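Local coordinates for protein ADP-ribosylating toxin CARDS (PDB 4TLV) that transfers ADP-ribose from NAD(+) to multiple target proteins and causes vacuolation of mammalian cells, acting as the main virulence factor of Mycoplasma pneumoniae, at residues A[52-57]-A[131-136]; A[150-155]-A[173-178]; A[336-341]-A[360-365]; A[381-386]-A[403-408]. All coordinates share one frame; numbering follows the deposited sequence.

Overall arrangement
Contacts 1 and 2 lie in the N-terminal mono-ADP-ribosyltransferase domain, contacts 3 and 4 in the D2 beta-trefoil domain. The centres of contacts 1 and 2 are 18 Å apart. In contact 1, Tyr131 OH and Gln132 OE1 bond Ser225 O and Ser227 N, in the region 208-258 that probably forms the NAD(+)-binding pocket. Contacts 3 and 4 are the closest pair, with centres 10 Å apart; Lys363 O lies 3.0 Å from Glu381 N, a probable hydrogen bond. Among these contacts the domains touch where Arg133 NH1 packs on Lys363 CE (3.8 Å) and Thr57 on Lys365. Contact 2 touches neither D2 contact, its nearest atoms remaining about 8 Å from both.

Contact 1: A[52-57]-A[131-136]; sequences TSETPT and YQREWF
Thr52 and Trp135 form an antiparallel hydrogen-bonded pair, with Thr52 N to Trp135 O and Trp135 N to Thr52 O both at 2.9 Å. Trp135 O is gripped twice, since Thr52 OG1 also donates to it at 2.7 Å. Ser53 OG donates to Gln132 O at 2.8 Å, and Glu54 N to Arg133 O. Glu54 has CG anti to the backbone N (chi1 -156°) and an extended chain, which carries the carboxylate between Arg133 and Trp135. Its OE1 offers the anti lone pair to Trp135 NE1 (2.8 Å, 166° at the hydrogen), with OE1 in the indole plane. Its OE2 makes a salt bridge with Arg133 NH2 at 2.8 Å, approached from above the carboxylate, whose plane stands 87° from the guanidinium; Arg590 is a second salt-bridge partner. The methyl Thr55 CG2 packs over one guanidinium face, 3.6 Å from Arg133 NH1. The pairing joins strand 49-53 to strand 134-138, central in a three-stranded antiparallel sheet of the mono-ADP-ribosyltransferase domain, while Ser53 and Glu134 touch Phe230 of helix 228-231.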
loop_
_atom_site.group_PDB
_atom_site.type_symbol
_atom_site.label_atom_id
_atom_site.label_comp_id
_atom_site.label_asym_id
_atom_site.label_seq_id
_atom_site.Cartn_x
_atom_site.Cartn_y
_atom_site.Cartn_z
ATOM N N THR A 52 -5.529 -10.320 9.117
ATOM C CA THR A 52 -4.127 -10.646 8.915
ATOM C C THR A 52 -3.615 -9.675 7.856
ATOM O O THR A 52 -4.387 -8.954 7.225
ATOM C CB THR A 52 -3.924 -12.084 8.354
ATOM O OG1 THR A 52 -4.412 -12.135 7.002
ATOM C CG2 THR A 52 -4.645 -13.143 9.209
ATOM N N SER A 53 -2.310 -9.665 7.646
ATOM C CA SER A 53 -1.708 -8.746 6.692
ATOM C C SER A 53 -0.833 -9.517 5.688
ATOM O O SER A 53 -0.277 -10.561 6.008
ATOM C CB SER A 53 -0.876 -7.699 7.441
ATOM O OG SER A 53 -0.192 -6.865 6.524
ATOM N N GLU A 54 -0.729 -9.006 4.467
ATOM C CA GLU A 54 0.076 -9.659 3.451
ATOM C C GLU A 54 1.579 -9.605 3.770
ATOM O O GLU A 54 2.338 -10.413 3.265
ATOM C CB GLU A 54 -0.209 -9.035 2.078
ATOM C CG GLU A 54 0.087 -9.953 0.897
ATOM C CD GLU A 54 -0.353 -9.329 -0.427
ATOM O OE1 GLU A 54 -1.573 -9.137 -0.635
ATOM O OE2 GLU A 54 0.524 -9.021 -1.255
ATOM N N THR A 55 2.008 -8.674 4.616
ATOM C CA THR A 55 3.442 -8.574 4.961
ATOM C C THR A 55 3.652 -8.426 6.465
ATOM O O THR A 55 2.800 -7.872 7.158
ATOM C CB THR A 55 4.142 -7.341 4.305
ATOM O OG1 THR A 55 3.635 -6.122 4.873
ATOM C CG2 THR A 55 3.957 -7.321 2.781
ATOM N N PRO A 56 4.814 -8.883 6.971
ATOM C CA PRO A 56 5.119 -8.705 8.394
ATOM C C PRO A 56 5.195 -7.223 8.773
ATOM O O PRO A 56 4.772 -6.826 9.856
ATOM C CB PRO A 56 6.511 -9.349 8.544
ATOM C CG PRO A 56 6.602 -10.315 7.425
ATOM C CD PRO A 56 5.830 -9.700 6.281
ATOM N N THR A 57 5.729 -6.403 7.880
ATOM C CA THR A 57 5.866 -4.991 8.177
ATOM C C THR A 57 4.512 -4.308 8.410
ATOM O O THR A 57 4.367 -3.495 9.326
ATOM C CB THR A 57 6.644 -4.262 7.070
ATOM O OG1 THR A 57 7.942 -4.851 6.952
ATOM C CG2 THR A 57 6.788 -2.784 7.406
ATOM N N TYR A 131 -2.760 0.605 3.884
ATOM C CA TYR A 131 -1.394 0.172 4.196
ATOM C C TYR A 131 -1.388 -1.109 5.027
ATOM O O TYR A 131 -0.368 -1.805 5.107
ATOM C CB TYR A 131 -0.639 1.266 4.972
ATOM C CG TYR A 131 -1.063 1.326 6.430
ATOM C CD1 TYR A 131 -0.421 0.560 7.397
ATOM C CD2 TYR A 131 -2.124 2.131 6.832
ATOM C CE1 TYR A 131 -0.827 0.583 8.718
ATOM C CE2 TYR A 131 -2.546 2.152 8.157
ATOM C CZ TYR A 131 -1.888 1.385 9.093
ATOM O OH TYR A 131 -2.298 1.409 10.414
ATOM N N GLN A 132 -2.513 -1.407 5.681
ATOM C CA GLN A 132 -2.626 -2.640 6.466
ATOM C C GLN A 132 -2.487 -3.910 5.615
ATOM O O GLN A 132 -2.223 -4.993 6.142
ATOM C CB GLN A 132 -3.942 -2.666 7.264
ATOM C CG GLN A 132 -4.007 -1.577 8.337
ATOM C CD GLN A 132 -5.307 -1.581 9.114
ATOM O OE1 GLN A 132 -5.211 -1.265 10.386
ATOM N NE2 GLN A 132 -6.387 -1.875 8.573
ATOM N N ARG A 133 -2.658 -3.776 4.304
ATOM C CA ARG A 133 -2.562 -4.924 3.406
ATOM C C ARG A 133 -3.414 -6.071 3.933
ATOM O O ARG A 133 -2.976 -7.220 3.931
ATOM C CB ARG A 133 -1.098 -5.387 3.272
ATOM C CG ARG A 133 -0.148 -4.319 2.718
ATOM C CD ARG A 133 -0.155 -4.255 1.191
ATOM N NE ARG A 133 0.382 -5.466 0.530
ATOM C CZ ARG A 133 1.671 -5.692 0.273
ATOM N NH1 ARG A 133 2.617 -4.817 0.644
ATOM N NH2 ARG A 133 2.030 -6.809 -0.356
ATOM N N GLU A 134 -4.629 -5.764 4.387
ATOM C CA GLU A 134 -5.429 -6.754 5.126
ATOM C C GLU A 134 -6.006 -7.869 4.266
ATOM O O GLU A 134 -6.621 -7.625 3.237
ATOM C CB GLU A 134 -6.581 -6.111 5.926
ATOM C CG GLU A 134 -7.435 -7.187 6.643
ATOM C CD GLU A 134 -8.497 -6.632 7.577
ATOM O OE1 GLU A 134 -8.729 -5.403 7.584
ATOM O OE2 GLU A 134 -9.106 -7.449 8.300
ATOM N N TRP A 135 -5.783 -9.099 4.706
ATOM C CA TRP A 135 -6.543 -10.249 4.222
ATOM C C TRP A 135 -7.332 -10.687 5.447
ATOM O O TRP A 135 -6.756 -10.875 6.524
ATOM C CB TRP A 135 -5.594 -11.363 3.771
ATOM C CG TRP A 135 -4.955 -11.087 2.443
ATOM C CD1 TRP A 135 -3.901 -10.266 2.196
ATOM C CD2 TRP A 135 -5.353 -11.632 1.176
ATOM N NE1 TRP A 135 -3.608 -10.263 0.849
ATOM C CE2 TRP A 135 -4.484 -11.099 0.206
ATOM C CE3 TRP A 135 -6.358 -12.531 0.774
ATOM C CZ2 TRP A 135 -4.580 -11.431 -1.148
ATOM C CZ3 TRP A 135 -6.464 -12.846 -0.563
ATOM C CH2 TRP A 135 -5.570 -12.298 -1.517
ATOM N N PHE A 136 -8.647 -10.781 5.320
ATOM C CA PHE A 136 -9.449 -11.223 6.447
ATOM C C PHE A 136 -9.912 -12.643 6.199
ATOM O O PHE A 136 -10.079 -13.051 5.044
ATOM C CB PHE A 136 -10.629 -10.277 6.717
ATOM C CG PHE A 136 -11.659 -10.220 5.607
ATOM C CD1 PHE A 136 -11.493 -9.354 4.529
ATOM C CD2 PHE A 136 -12.813 -10.998 5.666
ATOM C CE1 PHE A 136 -12.440 -9.277 3.516
ATOM C CE2 PHE A 136 -13.771 -10.919 4.649
ATOM C CZ PHE A 136 -13.578 -10.048 3.579
#

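Contact 2: A[150-155]-A[173-178]; sequences WLVDAV and TRINEP
Asp153 and Arg174 face each other as a hydrogen-bonded antiparallel pair and are joined a second time through their side chains. The guanidinium grips the carboxylate side-on: Arg174 NE reaches Asp153 OD1 at 3.1 Å, nearly straight at 172°, and Arg174 NH2 reaches Asp153 OD2 at 2.7 Å. The two planes lie only 10° apart, as expected of a bidentate salt bridge. Asp153 CG sits between its backbone N and carbonyl carbon (chi1 62°), which sets the carboxylate beside the arginine. Asn176 ND2 adds a weak bond to Asp153 OD2 at 3.4 Å, its amide plane steeply inclined to the carboxylate, while Asn176 OD1 lies above one face of the guanidinium, displaced toward its rim.

These residues belong to a beta hairpin of strands 146-156 and 168-181 in the five-stranded antiparallel sheet of the transferase domain. Backbone bonds hold the register, among them Asn176 N to Leu151 O at 2.9 Å. On the other face, Val152 and Ile175 lie side by side, and Ile175 CG2 packs against Trp150 CB at 3.6 Å. Water joins the strands beyond this point: one molecule accepts from Trp150 NE1 at 2.8 Å and donates to Glu177 OE1, and a second links Leu151 N with Asn176 O and Pro178 O. Farther out, Val152 touches Leu80 of strand 76-84 as well as Ile60 of helix 56-60.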
loop_
_atom_site.group_PDB
_atom_site.type_symbol
_atom_site.label_atom_id
_atom_site.label_comp_id
_atom_site.label_asym_id
_atom_site.label_seq_id
_atom_site.Cartn_x
_atom_site.Cartn_y
_atom_site.Cartn_z
ATOM N N TRP A 150 7.437 -15.537 15.834
ATOM C CA TRP A 150 8.620 -14.838 16.346
ATOM C C TRP A 150 8.187 -13.929 17.481
ATOM O O TRP A 150 7.138 -13.294 17.406
ATOM C CB TRP A 150 9.249 -13.921 15.291
ATOM C CG TRP A 150 9.782 -14.590 14.096
ATOM C CD1 TRP A 150 11.084 -14.903 13.844
ATOM C CD2 TRP A 150 9.034 -15.029 12.962
ATOM N NE1 TRP A 150 11.195 -15.510 12.617
ATOM C CE2 TRP A 150 9.947 -15.598 12.055
ATOM C CE3 TRP A 150 7.677 -14.983 12.619
ATOM C CZ2 TRP A 150 9.551 -16.127 10.830
ATOM C CZ3 TRP A 150 7.285 -15.512 11.407
ATOM C CH2 TRP A 150 8.219 -16.077 10.526
ATOM N N LEU A 151 9.002 -13.844 18.527
ATOM C CA LEU A 151 8.781 -12.849 19.569
ATOM C C LEU A 151 9.070 -11.471 18.984
ATOM O O LEU A 151 10.093 -11.275 18.332
ATOM C CB LEU A 151 9.713 -13.111 20.759
ATOM C CG LEU A 151 9.690 -12.042 21.848
ATOM C CD1 LEU A 151 8.321 -11.960 22.518
ATOM C CD2 LEU A 151 10.785 -12.310 22.878
ATOM N N VAL A 152 8.167 -10.517 19.181
ATOM C CA VAL A 152 8.445 -9.160 18.710
ATOM C C VAL A 152 8.345 -8.215 19.883
ATOM O O VAL A 152 7.623 -8.479 20.839
ATOM C CB VAL A 152 7.485 -8.700 17.598
ATOM C CG1 VAL A 152 7.534 -9.673 16.426
ATOM C CG2 VAL A 152 6.070 -8.580 18.129
ATOM N N ASP A 153 9.087 -7.119 19.821
ATOM C CA ASP A 153 8.994 -6.111 20.865
ATOM C C ASP A 153 9.054 -4.706 20.273
ATOM O O ASP A 153 9.475 -4.506 19.124
ATOM C CB ASP A 153 10.057 -6.329 21.958
ATOM C CG ASP A 153 11.479 -6.228 21.429
ATOM O OD1 ASP A 153 11.683 -5.618 20.367
ATOM O OD2 ASP A 153 12.408 -6.737 22.093
ATOM N N ALA A 154 8.583 -3.741 21.049
ATOM C CA ALA A 154 8.653 -2.354 20.641
ATOM C C ALA A 154 9.649 -1.691 21.578
ATOM O O ALA A 154 9.542 -1.852 22.791
ATOM C CB ALA A 154 7.293 -1.701 20.771
ATOM N N VAL A 155 10.603 -0.957 21.020
ATOM C CA VAL A 155 11.605 -0.255 21.817
ATOM C C VAL A 155 11.796 1.187 21.342
ATOM O O VAL A 155 11.659 1.487 20.152
ATOM C CB VAL A 155 12.952 -0.997 21.762
ATOM C CG1 VAL A 155 12.815 -2.372 22.387
ATOM C CG2 VAL A 155 13.421 -1.116 20.323
ATOM N N THR A 173 9.922 -1.258 16.164
ATOM C CA THR A 173 9.652 -2.638 16.530
ATOM C C THR A 173 10.827 -3.492 16.118
ATOM O O THR A 173 11.623 -3.104 15.264
ATOM C CB THR A 173 8.375 -3.159 15.853
ATOM O OG1 THR A 173 8.497 -2.990 14.437
ATOM C CG2 THR A 173 7.163 -2.363 16.335
ATOM N N ARG A 174 10.948 -4.651 16.748
ATOM C CA ARG A 174 11.986 -5.599 16.385
ATOM C C ARG A 174 11.386 -6.993 16.275
ATOM O O ARG A 174 10.563 -7.394 17.104
ATOM C CB ARG A 174 13.105 -5.591 17.432
ATOM C CG ARG A 174 13.836 -4.261 17.541
ATOM C CD ARG A 174 15.022 -4.394 18.478
ATOM N NE ARG A 174 14.612 -5.022 19.727
ATOM C CZ ARG A 174 15.458 -5.449 20.659
ATOM N NH1 ARG A 174 16.766 -5.308 20.479
ATOM N NH2 ARG A 174 14.996 -6.014 21.768
ATOM N N ILE A 175 11.784 -7.723 15.241
ATOM C CA ILE A 175 11.416 -9.126 15.146
ATOM C C ILE A 175 12.601 -9.965 15.629
ATOM O O ILE A 175 13.644 -10.038 14.985
ATOM C CB ILE A 175 11.007 -9.503 13.717
ATOM C CG1 ILE A 175 9.886 -8.574 13.236
ATOM C CG2 ILE A 175 10.566 -10.980 13.655
ATOM C CD1 ILE A 175 9.491 -8.776 11.788
ATOM N N ASN A 176 12.441 -10.583 16.786
ATOM C CA ASN A 176 13.541 -11.319 17.392
ATOM C C ASN A 176 13.697 -12.761 16.888
ATOM O O ASN A 176 12.710 -13.490 16.753
ATOM C CB ASN A 176 13.371 -11.292 18.907
ATOM C CG ASN A 176 13.337 -9.872 19.447
ATOM O OD1 ASN A 176 14.289 -9.109 19.267
ATOM N ND2 ASN A 176 12.226 -9.498 20.080
ATOM N N GLU A 177 14.935 -13.158 16.599
ATOM C CA GLU A 177 15.256 -14.571 16.377
ATOM C C GLU A 177 15.166 -15.268 17.723
ATOM O O GLU A 177 15.258 -14.614 18.764
ATOM C CB GLU A 177 16.664 -14.748 15.800
ATOM C CG GLU A 177 16.918 -14.008 14.503
ATOM C CD GLU A 177 15.932 -14.368 13.398
ATOM O OE1 GLU A 177 15.275 -15.427 13.490
ATOM O OE2 GLU A 177 15.816 -13.588 12.426
ATOM N N PRO A 178 14.952 -16.594 17.716
ATOM C CA PRO A 178 14.809 -17.440 16.531
ATOM C C PRO A 178 13.347 -17.686 16.197
ATOM O O PRO A 178 12.457 -17.502 17.026
ATOM C CB PRO A 178 15.428 -18.771 16.982
ATOM C CG PRO A 178 15.491 -18.699 18.524
ATOM C CD PRO A 178 14.853 -17.395 18.945
HETATM O O HOH W 1 13.582 -15.892 11.137
HETATM O O HOH W 2 11.527 -15.307 18.222
#

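Contact 3: A[336-341]-A[360-365]; sequences SLTAFT and VNQKWK
Gln362 passes at a slant across Thr338 and extends toward Ser336, joining strand 335-340 to the 3-10 turn 360-362 within the beta-trefoil fold of D2. Its CB lies 3.8 Å from Leu337 O. Its CG, anti to the carbonyl carbon (chi1 -58°), packs 3.4 Å from Thr338 OG1, a hydroxyl that is hydrogen-bonded with Ser353 OG. The chain is extended beyond CG, which carries CD to Ser336 CB and leaves OE1 at 3.8 Å from that same Ser336 CB. The polar end is satisfied by the end of strand 348-354 and the residues just after it: OE1 accepts from Ala356 N, and NE2 donates to Val354 O. The amide is thus held by bonds from outside the two segments, which fix its rotation.

On the same turn, Asn361 O receives Ala339 N at 2.9 Å, almost straight at 172°. The Asn361 side chain packs on Thr338 CG2, with Asn361 ND2 linked to Ala339 O through a water. Trp364 completes the contact. Its ring brings CH2 within 4.1 Å of Ala339 CB, and Val378 of strand 375-380 also meets the indole, placing this tryptophan between strands. A water takes a weak bond from Trp364 NE1. The direct bond from Trp364 NE1 to Leu337 O measures 3.2 Å, with the acceptor in the indole plane but the nitrogen 60° above the carbonyl plane.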
loop_
_atom_site.group_PDB
_atom_site.type_symbol
_atom_site.label_atom_id
_atom_site.label_comp_id
_atom_site.label_asym_id
_atom_site.label_seq_id
_atom_site.Cartn_x
_atom_site.Cartn_y
_atom_site.Cartn_z
ATOM N N SER A 336 9.371 9.030 -4.951
ATOM C CA SER A 336 9.887 8.077 -3.961
ATOM C C SER A 336 11.178 7.431 -4.457
ATOM O O SER A 336 11.364 7.260 -5.663
ATOM C CB SER A 336 8.857 6.956 -3.725
ATOM O OG SER A 336 7.723 7.439 -3.038
ATOM N N LEU A 337 12.062 7.092 -3.521
ATOM C CA LEU A 337 13.254 6.307 -3.813
ATOM C C LEU A 337 12.848 4.966 -4.388
ATOM O O LEU A 337 11.986 4.274 -3.833
ATOM C CB LEU A 337 14.072 6.086 -2.534
ATOM C CG LEU A 337 15.133 7.156 -2.257
ATOM C CD1 LEU A 337 14.563 8.554 -2.186
ATOM C CD2 LEU A 337 15.926 6.812 -0.986
ATOM N N THR A 338 13.479 4.590 -5.492
ATOM C CA THR A 338 13.092 3.391 -6.210
ATOM C C THR A 338 14.360 2.605 -6.549
ATOM O O THR A 338 15.329 3.176 -7.051
ATOM C CB THR A 338 12.329 3.774 -7.501
ATOM O OG1 THR A 338 11.235 4.647 -7.173
ATOM C CG2 THR A 338 11.804 2.547 -8.219
ATOM N N ALA A 339 14.362 1.312 -6.240
ATOM C CA ALA A 339 15.499 0.448 -6.537
ATOM C C ALA A 339 15.358 -0.126 -7.947
ATOM O O ALA A 339 14.474 -0.942 -8.203
ATOM C CB ALA A 339 15.584 -0.675 -5.520
ATOM N N PHE A 340 16.219 0.326 -8.857
ATOM C CA PHE A 340 16.188 -0.105 -10.256
ATOM C C PHE A 340 17.306 -1.096 -10.562
ATOM O O PHE A 340 18.406 -0.991 -10.027
ATOM C CB PHE A 340 16.345 1.098 -11.183
ATOM C CG PHE A 340 15.120 1.947 -11.296
ATOM C CD1 PHE A 340 14.064 1.557 -12.116
ATOM C CD2 PHE A 340 15.026 3.146 -10.609
ATOM C CE1 PHE A 340 12.929 2.348 -12.227
ATOM C CE2 PHE A 340 13.895 3.949 -10.730
ATOM C CZ PHE A 340 12.849 3.548 -11.535
ATOM N N THR A 341 17.026 -2.056 -11.431
ATOM C CA THR A 341 18.036 -3.020 -11.847
ATOM C C THR A 341 19.092 -2.351 -12.719
ATOM O O THR A 341 18.820 -1.359 -13.403
ATOM C CB THR A 341 17.414 -4.136 -12.676
ATOM O OG1 THR A 341 16.748 -3.553 -13.806
ATOM C CG2 THR A 341 16.412 -4.920 -11.847
ATOM N N VAL A 360 6.640 -2.577 -5.580
ATOM C CA VAL A 360 7.523 -3.292 -4.661
ATOM C C VAL A 360 8.918 -2.666 -4.656
ATOM O O VAL A 360 9.576 -2.617 -3.621
ATOM C CB VAL A 360 7.592 -4.802 -4.991
ATOM C CG1 VAL A 360 8.604 -5.521 -4.084
ATOM C CG2 VAL A 360 6.208 -5.445 -4.833
ATOM N N ASN A 361 9.360 -2.151 -5.800
ATOM C CA ASN A 361 10.689 -1.549 -5.871
ATOM C C ASN A 361 10.802 -0.191 -5.159
ATOM O O ASN A 361 11.894 0.358 -5.052
ATOM C CB ASN A 361 11.220 -1.483 -7.319
ATOM C CG ASN A 361 10.367 -0.606 -8.233
ATOM O OD1 ASN A 361 9.429 0.067 -7.788
ATOM N ND2 ASN A 361 10.700 -0.605 -9.530
ATOM N N GLN A 362 9.683 0.322 -4.639
ATOM C CA GLN A 362 9.717 1.514 -3.781
ATOM C C GLN A 362 9.555 1.186 -2.296
ATOM O O GLN A 362 9.413 2.092 -1.472
ATOM C CB GLN A 362 8.636 2.534 -4.186
ATOM C CG GLN A 362 8.703 3.025 -5.638
ATOM C CD GLN A 362 7.523 3.923 -6.003
ATOM O OE1 GLN A 362 6.687 4.252 -5.164
ATOM N NE2 GLN A 362 7.459 4.329 -7.262
ATOM N N LYS A 363 9.564 -0.093 -1.939
ATOM C CA LYS A 363 9.375 -0.468 -0.542
ATOM C C LYS A 363 10.699 -0.781 0.163
ATOM O O LYS A 363 11.551 -1.497 -0.375
ATOM C CB LYS A 363 8.379 -1.621 -0.419
ATOM C CG LYS A 363 6.976 -1.265 -0.986
ATOM C CD LYS A 363 5.958 -2.341 -0.602
ATOM C CE LYS A 363 4.578 -2.080 -1.217
ATOM N NZ LYS A 363 4.058 -0.678 -0.936
ATOM N N TRP A 364 10.844 -0.242 1.373
ATOM C CA TRP A 364 12.095 -0.299 2.138
ATOM C C TRP A 364 11.814 -0.710 3.573
ATOM O O TRP A 364 10.751 -0.401 4.106
ATOM C CB TRP A 364 12.752 1.082 2.162
ATOM C CG TRP A 364 13.044 1.616 0.781
ATOM C CD1 TRP A 364 12.246 2.440 0.022
ATOM C CD2 TRP A 364 14.206 1.342 -0.007
ATOM N NE1 TRP A 364 12.848 2.690 -1.184
ATOM C CE2 TRP A 364 14.058 2.038 -1.225
ATOM C CE3 TRP A 364 15.373 0.586 0.208
ATOM C CZ2 TRP A 364 15.029 1.992 -2.243
ATOM C CZ3 TRP A 364 16.350 0.553 -0.805
ATOM C CH2 TRP A 364 16.169 1.253 -2.006
ATOM N N LYS A 365 12.762 -1.408 4.190
ATOM C CA LYS A 365 12.671 -1.758 5.609
ATOM C C LYS A 365 13.823 -1.061 6.295
ATOM O O LYS A 365 14.879 -0.884 5.688
ATOM C CB LYS A 365 12.850 -3.269 5.820
ATOM C CG LYS A 365 11.667 -4.152 5.456
ATOM C CD LYS A 365 12.115 -5.634 5.439
ATOM C CE LYS A 365 13.327 -5.792 4.517
ATOM N NZ LYS A 365 13.810 -7.193 4.341
HETATM O O HOH W 3 10.370 4.635 -1.820
HETATM O O HOH W 4 13.146 -2.210 -10.215
#

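Contact 4: A[381-386]-A[403-408]; sequences ELLGQT and LYVCPL
Leu383 meets Val405 at the end of the 3-10 turn 381-383, through a methyl-to-methyl approach of 3.6 Å between Leu383 CD1 and Val405 CG1. The two side chains run antiparallel past one another. With CG of Leu383 anti to the carbonyl carbon (chi1 -70°) and the chain extended at chi2 (173°), CD1 is carried out to the strand, where it also comes within 4.5 Å of Pro407 CD. One leucine methyl thus reaches both Val405 and the proline ring that follows two residues later.

The chain then reverses in a type II' beta turn from Leu383 to Thr386, closed by Thr386 N to Leu383 O at 3.1 Å. Gly384 takes the positive phi of 59° that this turn requires at its second position, a conformation that favours glycine. The reversal returns the chain to the strand at Thr386, whose CG2 lies 4.0 Å from Pro407 CB. The contact is small and apolar, burying 153 Å² over both sides, and the side chains meet through carbon atoms alone.

It joins the connection between strands 375-380 and 388-393 to the last residues of strand 401-407, all within the D2 beta-trefoil domain. Asn388 of strand 388-393 touches both Leu383 and Val405, while Leu348 and Val350 of strand 348-354 pack on Val405.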
loop_
_atom_site.group_PDB
_atom_site.type_symbol
_atom_site.label_atom_id
_atom_site.label_comp_id
_atom_site.label_asym_id
_atom_site.label_seq_id
_atom_site.Cartn_x
_atom_site.Cartn_y
_atom_site.Cartn_z
ATOM N N GLU A 381 12.673 -4.264 -0.385
ATOM C CA GLU A 381 11.758 -5.398 -0.495
ATOM C C GLU A 381 11.901 -6.096 -1.846
ATOM O O GLU A 381 11.449 -7.222 -2.011
ATOM C CB GLU A 381 10.291 -4.986 -0.285
ATOM C CG GLU A 381 9.964 -4.491 1.116
ATOM C CD GLU A 381 9.947 -5.607 2.159
ATOM O OE1 GLU A 381 10.171 -6.794 1.808
ATOM O OE2 GLU A 381 9.694 -5.292 3.338
ATOM N N LEU A 382 12.523 -5.427 -2.815
ATOM C CA LEU A 382 12.703 -6.035 -4.138
ATOM C C LEU A 382 13.591 -7.289 -4.060
ATOM O O LEU A 382 13.455 -8.218 -4.868
ATOM C CB LEU A 382 13.286 -5.015 -5.123
ATOM C CG LEU A 382 13.237 -5.402 -6.602
ATOM C CD1 LEU A 382 11.790 -5.562 -7.062
ATOM C CD2 LEU A 382 13.952 -4.382 -7.448
ATOM N N LEU A 383 14.480 -7.327 -3.072
ATOM C CA LEU A 383 15.434 -8.427 -2.945
ATOM C C LEU A 383 14.921 -9.531 -2.034
ATOM O O LEU A 383 15.642 -10.480 -1.736
ATOM C CB LEU A 383 16.800 -7.920 -2.469
ATOM C CG LEU A 383 17.564 -7.082 -3.503
ATOM C CD1 LEU A 383 18.821 -6.474 -2.918
ATOM C CD2 LEU A 383 17.897 -7.928 -4.729
ATOM N N GLY A 384 13.670 -9.410 -1.598
ATOM C CA GLY A 384 13.012 -10.491 -0.881
ATOM C C GLY A 384 13.726 -10.918 0.387
ATOM O O GLY A 384 14.182 -10.082 1.171
ATOM N N GLN A 385 13.839 -12.229 0.587
ATOM C CA GLN A 385 14.438 -12.763 1.808
ATOM C C GLN A 385 15.952 -12.601 1.830
ATOM O O GLN A 385 16.592 -12.903 2.838
ATOM C CB GLN A 385 14.074 -14.244 2.003
ATOM C CG GLN A 385 12.575 -14.532 2.049
ATOM C CD GLN A 385 11.861 -13.795 3.170
ATOM O OE1 GLN A 385 12.495 -13.245 4.076
ATOM N NE2 GLN A 385 10.531 -13.783 3.117
ATOM N N THR A 386 16.527 -12.145 0.720
ATOM C CA THR A 386 17.974 -11.935 0.664
ATOM C C THR A 386 18.386 -10.726 1.495
ATOM O O THR A 386 17.990 -9.594 1.197
ATOM C CB THR A 386 18.475 -11.721 -0.774
ATOM O OG1 THR A 386 18.198 -12.879 -1.570
ATOM C CG2 THR A 386 19.961 -11.467 -0.770
ATOM N N LEU A 403 23.912 6.008 -5.135
ATOM C CA LEU A 403 23.430 5.139 -4.070
ATOM C C LEU A 403 22.971 3.807 -4.651
ATOM O O LEU A 403 22.190 3.781 -5.599
ATOM C CB LEU A 403 22.271 5.811 -3.315
ATOM C CG LEU A 403 21.627 5.000 -2.195
ATOM C CD1 LEU A 403 22.634 4.747 -1.067
ATOM C CD2 LEU A 403 20.362 5.716 -1.670
ATOM N N TYR A 404 23.457 2.707 -4.077
ATOM C CA TYR A 404 23.128 1.371 -4.582
ATOM C C TYR A 404 22.471 0.500 -3.521
ATOM O O TYR A 404 22.507 0.814 -2.338
ATOM C CB TYR A 404 24.385 0.654 -5.081
ATOM C CG TYR A 404 25.227 1.476 -6.036
ATOM C CD1 TYR A 404 24.849 1.643 -7.366
ATOM C CD2 TYR A 404 26.399 2.085 -5.606
ATOM C CE1 TYR A 404 25.620 2.400 -8.240
ATOM C CE2 TYR A 404 27.179 2.844 -6.470
ATOM C CZ TYR A 404 26.786 2.992 -7.784
ATOM O OH TYR A 404 27.558 3.747 -8.635
ATOM N N VAL A 405 21.869 -0.600 -3.963
ATOM C CA VAL A 405 21.396 -1.635 -3.066
ATOM C C VAL A 405 22.103 -2.924 -3.470
ATOM O O VAL A 405 22.098 -3.284 -4.651
ATOM C CB VAL A 405 19.889 -1.863 -3.209
ATOM C CG1 VAL A 405 19.429 -2.944 -2.236
ATOM C CG2 VAL A 405 19.127 -0.555 -3.010
ATOM N N CYS A 406 22.695 -3.609 -2.495
ATOM C CA CYS A 406 23.396 -4.872 -2.727
ATOM C C CYS A 406 23.047 -5.892 -1.664
ATOM O O CYS A 406 22.819 -5.535 -0.512
ATOM C CB CYS A 406 24.917 -4.680 -2.657
ATOM S SG CYS A 406 25.596 -3.395 -3.696
ATOM N N PRO A 407 23.045 -7.179 -2.042
ATOM C CA PRO A 407 23.055 -8.246 -1.034
ATOM C C PRO A 407 24.223 -8.016 -0.075
ATOM O O PRO A 407 25.265 -7.496 -0.490
ATOM C CB PRO A 407 23.291 -9.512 -1.863
ATOM C CG PRO A 407 22.831 -9.164 -3.248
ATOM C CD PRO A 407 23.118 -7.694 -3.421
ATOM N N LEU A 408 24.058 -8.375 1.191
ATOM C CA LEU A 408 25.132 -8.196 2.161
ATOM C C LEU A 408 26.283 -9.150 1.855
ATOM O O LEU A 408 27.437 -8.852 2.132
ATOM C CB LEU A 408 24.627 -8.442 3.580
ATOM C CG LEU A 408 23.511 -7.501 4.032
ATOM C CD1 LEU A 408 23.049 -7.851 5.440
ATOM C CD2 LEU A 408 23.959 -6.061 3.934
#